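Local coordinates for tryptophan--tRNA ligase (Campylobacter jejuni, PDB 3M5W), which probably attaches tryptophan to tRNA(Trp) at the expense of ATP, as a homodimeric class I aminoacyl-tRNA synthetase, at residues 10-15 / 39-44; 16-21 / 199-204; 27-32 / 70-75. All blocks are in the same frame, centred on the assembly; numbering follows the deposited sequence.

The three contacts gather round helix 18-31 and the parallel strands 5-10 and 36-41 that it connects, a beta-alpha-beta unit. Interaction 1 joins the ends of the two strands and is wholly buried, pairing backbone bonds with apolar side chains. Interactions 2 and 3 lie at opposite ends of the helix and are only partly buried. At its N-terminus, interaction 2 mixes backbone bonds, a histidine and a sulfate near the predicted ATP site; at its C-terminal part, interaction 3 sets side chains against the loop leaving helix 53-70. Met39 and Leu10 of interaction 1 touch Met28 and Ile72 of interaction 3, while Leu70 packs on Leu16 and Phe204 of interaction 2.

Interaction 1 of 3, residues 10-15 / 39-44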
loop_
_atom_site.group_PDB
_atom_site.type_symbol
_atom_site.label_atom_id
_atom_site.label_comp_id
_atom_site.label_asym_id
_atom_site.label_seq_id
_atom_site.Cartn_x
_atom_site.Cartn_y
_atom_site.Cartn_z
ATOM N N LEU B 10 -18.353 -2.275 -1.351
ATOM C CA LEU B 10 -19.203 -3.224 -2.056
ATOM C C LEU B 10 -18.285 -4.200 -2.744
ATOM O O LEU B 10 -17.389 -3.808 -3.511
ATOM C CB LEU B 10 -20.075 -2.502 -3.067
ATOM C CG LEU B 10 -20.982 -1.428 -2.448
ATOM C CD1 LEU B 10 -21.899 -0.879 -3.479
ATOM C CD2 LEU B 10 -21.812 -2.003 -1.332
ATOM N N GLN B 11 -18.468 -5.468 -2.409
ATOM C CA GLN B 11 -17.700 -6.563 -3.011
ATOM C C GLN B 11 -18.025 -6.780 -4.506
ATOM O O GLN B 11 -19.184 -6.968 -4.872
ATOM C CB GLN B 11 -17.944 -7.854 -2.230
ATOM C CG GLN B 11 -16.909 -8.947 -2.464
ATOM C CD GLN B 11 -17.271 -10.234 -1.715
ATOM O OE1 GLN B 11 -16.879 -10.426 -0.563
ATOM N NE2 GLN B 11 -18.058 -11.099 -2.355
ATOM N N PRO B 12 -16.999 -6.736 -5.374
ATOM C CA PRO B 12 -17.208 -6.951 -6.821
ATOM C C PRO B 12 -17.526 -8.411 -7.230
ATOM O O PRO B 12 -18.091 -8.630 -8.295
ATOM C CB PRO B 12 -15.903 -6.468 -7.461
ATOM C CG PRO B 12 -14.906 -6.442 -6.347
ATOM C CD PRO B 12 -15.591 -6.489 -5.026
ATOM N N SER B 13 -17.227 -9.388 -6.390
ATOM C CA SER B 13 -17.468 -10.777 -6.765
ATOM C C SER B 13 -18.916 -11.305 -6.576
ATOM O O SER B 13 -19.671 -10.831 -5.703
ATOM C CB SER B 13 -16.521 -11.680 -5.982
ATOM O OG SER B 13 -16.728 -11.523 -4.589
ATOM N N GLY B 14 -19.271 -12.313 -7.383
ATOM C CA GLY B 14 -20.467 -13.123 -7.175
ATOM C C GLY B 14 -21.670 -12.543 -7.901
ATOM O O GLY B 14 -21.656 -11.415 -8.369
ATOM N N ASP B 15 -22.736 -13.313 -7.997
ATOM C CA ASP B 15 -23.941 -12.815 -8.641
ATOM C C ASP B 15 -24.938 -12.226 -7.639
ATOM O O ASP B 15 -25.257 -12.846 -6.628
ATOM C CB ASP B 15 -24.560 -13.932 -9.462
ATOM C CG ASP B 15 -23.698 -14.305 -10.642
ATOM O OD1 ASP B 15 -23.295 -13.366 -11.386
ATOM O OD2 ASP B 15 -23.424 -15.524 -10.819
HETATM N N MSE B 39 -20.149 5.096 -1.364
HETATM C CA MSE B 39 -20.138 3.666 -1.624
HETATM C C MSE B 39 -19.062 3.434 -2.647
HETATM O O MSE B 39 -19.004 4.139 -3.658
HETATM C CB MSE B 39 -21.501 3.174 -2.180
HETATM C CG MSE B 39 -22.686 3.142 -1.181
HETATM SE SE MSE B 39 -24.385 3.716 -2.018
HETATM C CE MSE B 39 -23.681 5.414 -2.621
ATOM N N PHE B 40 -18.201 2.455 -2.422
ATOM C CA PHE B 40 -17.235 2.194 -3.465
ATOM C C PHE B 40 -17.208 0.710 -3.788
ATOM O O PHE B 40 -17.498 -0.140 -2.930
ATOM C CB PHE B 40 -15.843 2.678 -3.065
ATOM C CG PHE B 40 -15.356 2.075 -1.790
ATOM C CD1 PHE B 40 -14.488 0.993 -1.808
ATOM C CD2 PHE B 40 -15.812 2.557 -0.558
ATOM C CE1 PHE B 40 -14.015 0.422 -0.581
ATOM C CE2 PHE B 40 -15.401 1.966 0.654
ATOM C CZ PHE B 40 -14.501 0.900 0.637
ATOM N N ILE B 41 -16.867 0.420 -5.039
ATOM C CA ILE B 41 -16.515 -0.918 -5.441
ATOM C C ILE B 41 -15.081 -1.239 -5.008
ATOM O O ILE B 41 -14.123 -0.596 -5.413
ATOM C CB ILE B 41 -16.650 -1.111 -6.943
ATOM C CG1 ILE B 41 -18.006 -0.577 -7.419
ATOM C CG2 ILE B 41 -16.460 -2.595 -7.269
ATOM C CD1 ILE B 41 -19.198 -1.417 -6.916
ATOM N N ALA B 42 -14.986 -2.240 -4.153
ATOM C CA ALA B 42 -13.789 -2.557 -3.437
ATOM C C ALA B 42 -12.906 -3.483 -4.261
ATOM O O ALA B 42 -12.739 -4.675 -3.932
ATOM C CB ALA B 42 -14.166 -3.213 -2.114
ATOM N N ASN B 43 -12.329 -2.941 -5.329
ATOM C CA ASN B 43 -11.566 -3.791 -6.226
ATOM C C ASN B 43 -10.151 -4.035 -5.744
ATOM O O ASN B 43 -9.526 -4.993 -6.195
ATOM C CB ASN B 43 -11.629 -3.333 -7.698
ATOM C CG ASN B 43 -10.989 -1.968 -7.921
ATOM O OD1 ASN B 43 -11.086 -1.071 -7.085
ATOM N ND2 ASN B 43 -10.325 -1.819 -9.038
ATOM N N TYR B 44 -9.641 -3.222 -4.810
ATOM C CA TYR B 44 -8.335 -3.593 -4.228
ATOM C C TYR B 44 -8.468 -4.822 -3.345
ATOM O O TYR B 44 -7.604 -5.685 -3.368
ATOM C CB TYR B 44 -7.663 -2.478 -3.412
ATOM C CG TYR B 44 -7.043 -1.375 -4.234
ATOM C CD1 TYR B 44 -6.166 -1.639 -5.276
ATOM C CD2 TYR B 44 -7.316 -0.066 -3.923
ATOM C CE1 TYR B 44 -5.569 -0.571 -5.975
ATOM C CE2 TYR B 44 -6.762 0.983 -4.619
ATOM C CZ TYR B 44 -5.904 0.745 -5.627
ATOM O OH TYR B 44 -5.417 1.861 -6.245
#
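Leu10 and Ile41 form a parallel bridge where strands 5-10 and 36-41 end. Two backbone hydrogen bonds carry it. Leu10 N donates to Phe40 O over 2.8 Å, and Ala42 N donates to Leu10 O over 2.9 Å, almost straight at 174°. Leu10 O also receives a CA-H...O contact from Ile41 CA at 3.6 Å, which gives this carbonyl a second, weaker partner.

The apolar contacts extend the bridge. With CG1 of Ile41 anti to its carbonyl carbon (chi1 -48°), its two branches are shared out: CD1 comes to 4.1 Å from Leu10 CB, and CG2 lies 3.9 Å from Pro12 CB. On the other side of this pair along the strand, Leu10 CD1 reaches 4.3 Å to CB of Met39, a selenomethionine whose tip runs off toward Ile72. The Pro12 ring continues past the strand end, where its CD lies 3.6 Å from Ala42 O beside the inverse gamma turn centred on Ala42. Phe67 of helix 53-70 packs on both Leu10 and Ile41, whereas the Phe40 side chain points away and touches Asp134, predicted to bind tryptophan.

Backbone bonding stops at Ala42, and beyond it Pro12, the first residue of the 'HIGH' region, makes van der Waals contacts, chiefly to Ile41 and the Ala42 carbonyl. The chemistry therefore ties the start of a predicted ATP-binding loop to the buried sheet through main-chain atoms and hydrocarbon, leaving the polar side chains of the loop uninvolved.

Interaction 2 of 3, residues 16-21 / 199-204; sequences LHIGNY and NTIDIF. With SO4 (sulfate ion), chain G.
His17 lies against Thr200 and Ile201, and its side chain spans the contact from backbone to bound anion. CB sits 3.2 Å from Ile201 O. From there CG takes the crowded position between the backbone N and the carbonyl carbon (chi1 61°), which folds the ring back toward the start of helix 18-31. CD2 comes 3.3 Å from Thr200 CG2, the two side chains crossing at about a right angle. ND1 lies at the N-cap and accepts a weak capping bond from Gly19 N, 2.8 Å away in the ring plane. At the tip, NE2 donates to sulfate O2 over 2.6 Å, nearly straight at 168°; Lys195 N holds the same ion.

Backbone bonds lock the chains on both sides of His17: Ile18 N to Ile201 O, 3.0 Å, and Ile203 N to Leu16 O, 3.2 Å. Beneath the helix start, Ile18 CG1 packs 3.6 Å from Ile201 CG2, while Ile203 CD1 is 3.8 Å from Tyr21 CB.

Met193 touches both His17 and Ile201, bringing the 'KMSKS' region up to this helix end. The sulfate, probably from the crystallisation liquor, is consistent with an anion position in the predicted ATP site. His17 belongs to the predicted 'HIGH' region; this region at the start of the first helix, facing the 'KMSKS' loop, is characteristic of class I synthetases and their Rossmann-type catalytic domain.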
loop_
_atom_site.group_PDB
_atom_site.type_symbol
_atom_site.label_atom_id
_atom_site.label_comp_id
_atom_site.label_asym_id
_atom_site.label_seq_id
_atom_site.Cartn_x
_atom_site.Cartn_y
_atom_site.Cartn_z
ATOM N N LEU B 16 -25.417 -11.016 -7.904
ATOM C CA LEU B 16 -26.370 -10.410 -6.991
ATOM C C LEU B 16 -27.692 -11.200 -7.035
ATOM O O LEU B 16 -28.101 -11.714 -8.079
ATOM C CB LEU B 16 -26.559 -8.937 -7.341
ATOM C CG LEU B 16 -25.477 -7.958 -6.850
ATOM C CD1 LEU B 16 -25.934 -6.547 -7.072
ATOM C CD2 LEU B 16 -25.129 -8.123 -5.341
ATOM N N HIS B 17 -28.368 -11.321 -5.913
ATOM C CA HIS B 17 -29.635 -12.023 -5.953
ATOM C C HIS B 17 -30.729 -11.343 -5.124
ATOM O O HIS B 17 -30.518 -10.291 -4.500
ATOM C CB HIS B 17 -29.444 -13.451 -5.467
ATOM C CG HIS B 17 -28.950 -13.535 -4.057
ATOM N ND1 HIS B 17 -29.706 -13.125 -2.982
ATOM C CD2 HIS B 17 -27.778 -13.984 -3.544
ATOM C CE1 HIS B 17 -29.030 -13.328 -1.867
ATOM N NE2 HIS B 17 -27.866 -13.864 -2.180
ATOM N N ILE B 18 -31.890 -11.985 -5.113
ATOM C CA ILE B 18 -33.108 -11.446 -4.507
ATOM C C ILE B 18 -32.872 -10.993 -3.073
ATOM O O ILE B 18 -33.411 -9.956 -2.635
ATOM C CB ILE B 18 -34.238 -12.517 -4.576
ATOM C CG1 ILE B 18 -34.544 -12.820 -6.031
ATOM C CG2 ILE B 18 -35.489 -12.047 -3.922
ATOM C CD1 ILE B 18 -34.343 -11.601 -6.939
ATOM N N GLY B 19 -32.075 -11.783 -2.345
ATOM C CA GLY B 19 -31.764 -11.492 -0.953
ATOM C C GLY B 19 -30.882 -10.261 -0.803
ATOM O O GLY B 19 -31.160 -9.366 0.011
ATOM N N ASN B 20 -29.810 -10.229 -1.590
ATOM C CA ASN B 20 -28.959 -9.047 -1.702
ATOM C C ASN B 20 -29.807 -7.791 -1.903
ATOM O O ASN B 20 -29.511 -6.740 -1.333
ATOM C CB ASN B 20 -27.947 -9.217 -2.848
ATOM C CG ASN B 20 -26.976 -10.367 -2.611
ATOM O OD1 ASN B 20 -26.689 -10.716 -1.467
ATOM N ND2 ASN B 20 -26.469 -10.956 -3.681
ATOM N N TYR B 21 -30.880 -7.895 -2.682
ATOM C CA TYR B 21 -31.685 -6.712 -2.912
ATOM C C TYR B 21 -32.721 -6.422 -1.819
ATOM O O TYR B 21 -32.772 -5.325 -1.282
ATOM C CB TYR B 21 -32.344 -6.736 -4.295
ATOM C CG TYR B 21 -33.187 -5.514 -4.578
ATOM C CD1 TYR B 21 -32.636 -4.372 -5.132
ATOM C CD2 TYR B 21 -34.545 -5.506 -4.296
ATOM C CE1 TYR B 21 -33.419 -3.238 -5.399
ATOM C CE2 TYR B 21 -35.336 -4.389 -4.554
ATOM C CZ TYR B 21 -34.771 -3.256 -5.104
ATOM O OH TYR B 21 -35.571 -2.150 -5.357
ATOM N N ASN B 199 -28.973 -21.574 -3.199
ATOM C CA ASN B 199 -30.403 -21.567 -3.108
ATOM C C ASN B 199 -30.929 -20.226 -3.578
ATOM O O ASN B 199 -31.984 -19.781 -3.141
ATOM C CB ASN B 199 -30.828 -21.860 -1.663
ATOM C CG ASN B 199 -30.317 -20.813 -0.650
ATOM O OD1 ASN B 199 -29.456 -19.979 -0.963
ATOM N ND2 ASN B 199 -30.856 -20.867 0.581
ATOM N N THR B 200 -30.184 -19.579 -4.471
ATOM C CA THR B 200 -30.481 -18.196 -4.847
ATOM C C THR B 200 -31.338 -18.067 -6.094
ATOM O O THR B 200 -31.414 -18.980 -6.929
ATOM C CB THR B 200 -29.223 -17.422 -5.223
ATOM O OG1 THR B 200 -28.547 -18.168 -6.219
ATOM C CG2 THR B 200 -28.314 -17.192 -4.032
ATOM N N ILE B 201 -31.946 -16.892 -6.207
ATOM C CA ILE B 201 -32.574 -16.448 -7.427
ATOM C C ILE B 201 -31.874 -15.149 -7.811
ATOM O O ILE B 201 -32.075 -14.128 -7.182
ATOM C CB ILE B 201 -34.065 -16.193 -7.219
ATOM C CG1 ILE B 201 -34.823 -17.508 -6.996
ATOM C CG2 ILE B 201 -34.628 -15.505 -8.414
ATOM C CD1 ILE B 201 -36.115 -17.341 -6.224
ATOM N N ASP B 202 -31.045 -15.228 -8.847
ATOM C CA ASP B 202 -30.282 -14.126 -9.354
ATOM C C ASP B 202 -31.129 -13.084 -10.070
ATOM O O ASP B 202 -32.141 -13.388 -10.719
ATOM C CB ASP B 202 -29.237 -14.641 -10.342
ATOM C CG ASP B 202 -28.312 -15.664 -9.730
ATOM O OD1 ASP B 202 -27.947 -15.513 -8.539
ATOM O OD2 ASP B 202 -27.936 -16.625 -10.436
ATOM N N ILE B 203 -30.640 -11.860 -10.026
ATOM C CA ILE B 203 -31.323 -10.720 -10.583
ATOM C C ILE B 203 -30.921 -10.504 -12.028
ATOM O O ILE B 203 -31.761 -10.191 -12.869
ATOM C CB ILE B 203 -30.903 -9.466 -9.782
ATOM C CG1 ILE B 203 -31.377 -9.595 -8.325
ATOM C CG2 ILE B 203 -31.388 -8.148 -10.463
ATOM C CD1 ILE B 203 -31.101 -8.284 -7.522
ATOM N N PHE B 204 -29.625 -10.632 -12.310
ATOM C CA PHE B 204 -29.108 -10.317 -13.630
ATOM C C PHE B 204 -28.747 -11.558 -14.416
ATOM O O PHE B 204 -27.601 -11.806 -14.704
ATOM C CB PHE B 204 -27.893 -9.422 -13.510
ATOM C CG PHE B 204 -28.172 -8.136 -12.812
ATOM C CD1 PHE B 204 -28.828 -7.111 -13.472
ATOM C CD2 PHE B 204 -27.765 -7.941 -11.511
ATOM C CE1 PHE B 204 -29.094 -5.952 -12.869
ATOM C CE2 PHE B 204 -28.019 -6.769 -10.897
ATOM C CZ PHE B 204 -28.689 -5.769 -11.565
HETATM S S SO4 G . -24.639 -13.811 0.062
HETATM O O1 SO4 G . -23.586 -14.830 -0.045
HETATM O O2 SO4 G . -25.825 -14.331 -0.596
HETATM O O3 SO4 G . -25.022 -13.531 1.445
HETATM O O4 SO4 G . -24.224 -12.590 -0.618
HETATM O O HOH W 1 -27.334 -11.326 -10.410
#

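Interaction 3 of 3, residues 27-32 / 70-75; sequences QMVDAQ and LGIDPQ
The flat carboxamide of Gln32 comes up against the peptide backbone of Gly71 to Asp73, its CD 3.5 Å from Asp73 N and 3.8 Å from Gly71 O. Its two ends are probably interchanged in the model; turned over, the group may hydrogen-bond to this backbone. The side chain is extended beyond CG, which carries the amide from the C-terminal part of the helix across to the loop. A second flat group, the Asp73 carboxylate, looks the other way, since its CG stands anti to the backbone N (chi1 179°). OD1 accepts from Gln75 N at 2.6 Å on its anti side, 28° out of plane, forming an Asx turn, while OD2 makes a salt bridge with Lys76.

The rest is van der Waals packing. Val29 CG2 rests 3.4 Å from Leu70 O and 3.6 Å from Gly71 C, so the valine presses on the backbone at the end of helix 53-70. There Gly71, at positive phi, completes a Schellman motif, and Val29 CG1 lies close to its CA and O. On the inner side, the bent end of Met28, a selenomethionine, puts CE 3.9 Å from Ile72 CD1, and Phe67 and Met39 cover both.

Val29 and Gln32 thus pack against the main chain of the loop, and Met28 meets a side chain turned into the core. Helix 18-31 is joined to the end of helix 53-70 through close fit to the glycine turn, with any polar gain resting on the Gln32 amide.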
loop_
_atom_site.group_PDB
_atom_site.type_symbol
_atom_site.label_atom_id
_atom_site.label_comp_id
_atom_site.label_asym_id
_atom_site.label_seq_id
_atom_site.Cartn_x
_atom_site.Cartn_y
_atom_site.Cartn_z
ATOM N N GLN B 27 -32.574 -0.910 0.900
ATOM C CA GLN B 27 -32.459 0.004 2.053
ATOM C C GLN B 27 -31.363 1.044 1.847
ATOM O O GLN B 27 -31.528 2.227 2.161
ATOM C CB GLN B 27 -32.233 -0.768 3.368
ATOM C CG GLN B 27 -33.400 -1.683 3.763
ATOM C CD GLN B 27 -33.415 -3.017 3.003
ATOM O OE1 GLN B 27 -32.670 -3.227 2.030
ATOM N NE2 GLN B 27 -34.256 -3.931 3.465
HETATM N N MSE B 28 -30.257 0.594 1.279
HETATM C CA MSE B 28 -29.145 1.484 0.938
HETATM C C MSE B 28 -29.559 2.522 -0.134
HETATM O O MSE B 28 -29.349 3.730 0.023
HETATM C CB MSE B 28 -27.936 0.636 0.516
HETATM C CG MSE B 28 -26.784 1.404 -0.115
HETATM SE SE MSE B 28 -25.389 0.144 -0.567
HETATM C CE MSE B 28 -26.097 -0.509 -2.249
ATOM N N VAL B 29 -30.186 2.041 -1.201
ATOM C CA VAL B 29 -30.700 2.894 -2.269
ATOM C C VAL B 29 -31.679 3.926 -1.740
ATOM O O VAL B 29 -31.697 5.058 -2.206
ATOM C CB VAL B 29 -31.352 2.031 -3.369
ATOM C CG1 VAL B 29 -32.326 2.827 -4.232
ATOM C CG2 VAL B 29 -30.260 1.397 -4.225
ATOM N N ASP B 30 -32.484 3.549 -0.756
ATOM C CA ASP B 30 -33.495 4.469 -0.251
ATOM C C ASP B 30 -32.914 5.388 0.774
ATOM O O ASP B 30 -33.454 6.463 1.009
ATOM C CB ASP B 30 -34.701 3.730 0.338
ATOM C CG ASP B 30 -35.574 3.089 -0.730
ATOM O OD1 ASP B 30 -35.641 3.640 -1.858
ATOM O OD2 ASP B 30 -36.182 2.031 -0.437
ATOM N N ALA B 31 -31.805 4.987 1.384
ATOM C CA ALA B 31 -31.112 5.892 2.301
ATOM C C ALA B 31 -30.521 7.124 1.577
ATOM O O ALA B 31 -30.394 8.193 2.174
ATOM C CB ALA B 31 -30.040 5.149 3.105
ATOM N N GLN B 32 -30.195 6.986 0.290
ATOM C CA GLN B 32 -29.520 8.068 -0.445
ATOM C C GLN B 32 -30.068 9.480 -0.190
ATOM O O GLN B 32 -29.308 10.448 -0.094
ATOM C CB GLN B 32 -29.490 7.774 -1.946
ATOM C CG GLN B 32 -28.715 6.543 -2.281
ATOM C CD GLN B 32 -28.701 6.282 -3.750
ATOM O OE1 GLN B 32 -29.683 5.768 -4.319
ATOM N NE2 GLN B 32 -27.590 6.642 -4.402
ATOM N N LEU B 70 -29.691 -0.949 -9.777
ATOM C CA LEU B 70 -30.604 -1.200 -8.692
ATOM C C LEU B 70 -30.952 0.059 -7.940
ATOM O O LEU B 70 -31.749 0.028 -7.004
ATOM C CB LEU B 70 -29.988 -2.223 -7.733
ATOM C CG LEU B 70 -29.822 -3.548 -8.448
ATOM C CD1 LEU B 70 -29.232 -4.496 -7.503
ATOM C CD2 LEU B 70 -31.202 -4.035 -8.964
ATOM N N GLY B 71 -30.356 1.172 -8.320
ATOM C CA GLY B 71 -30.849 2.441 -7.831
ATOM C C GLY B 71 -29.823 3.351 -7.198
ATOM O O GLY B 71 -30.178 4.420 -6.721
ATOM N N ILE B 72 -28.560 2.953 -7.158
ATOM C CA ILE B 72 -27.548 3.932 -6.735
ATOM C C ILE B 72 -27.507 5.128 -7.660
ATOM O O ILE B 72 -27.354 4.984 -8.863
ATOM C CB ILE B 72 -26.155 3.356 -6.592
ATOM C CG1 ILE B 72 -26.123 2.477 -5.347
ATOM C CG2 ILE B 72 -25.170 4.500 -6.436
ATOM C CD1 ILE B 72 -24.793 1.780 -5.108
ATOM N N ASP B 73 -27.686 6.307 -7.086
ATOM C CA ASP B 73 -27.739 7.550 -7.842
ATOM C C ASP B 73 -26.449 8.355 -7.650
ATOM O O ASP B 73 -26.225 8.932 -6.579
ATOM C CB ASP B 73 -28.920 8.382 -7.357
ATOM C CG ASP B 73 -29.034 9.693 -8.084
ATOM O OD1 ASP B 73 -28.020 10.166 -8.648
ATOM O OD2 ASP B 73 -30.141 10.258 -8.086
ATOM N N PRO B 74 -25.617 8.406 -8.697
ATOM C CA PRO B 74 -24.306 9.080 -8.649
ATOM C C PRO B 74 -24.449 10.560 -8.308
ATOM O O PRO B 74 -23.502 11.211 -7.887
ATOM C CB PRO B 74 -23.725 8.894 -10.060
ATOM C CG PRO B 74 -24.756 8.130 -10.872
ATOM C CD PRO B 74 -26.029 8.020 -10.065
ATOM N N GLN B 75 -25.651 11.093 -8.458
ATOM C CA GLN B 75 -25.839 12.489 -8.135
ATOM C C GLN B 75 -26.162 12.724 -6.654
ATOM O O GLN B 75 -25.672 13.683 -6.082
ATOM C CB GLN B 75 -26.868 13.098 -9.073
ATOM C CG GLN B 75 -26.236 14.007 -10.080
ATOM C CD GLN B 75 -26.095 15.395 -9.518
ATOM O OE1 GLN B 75 -26.850 15.793 -8.625
ATOM N NE2 GLN B 75 -25.130 16.149 -10.028
#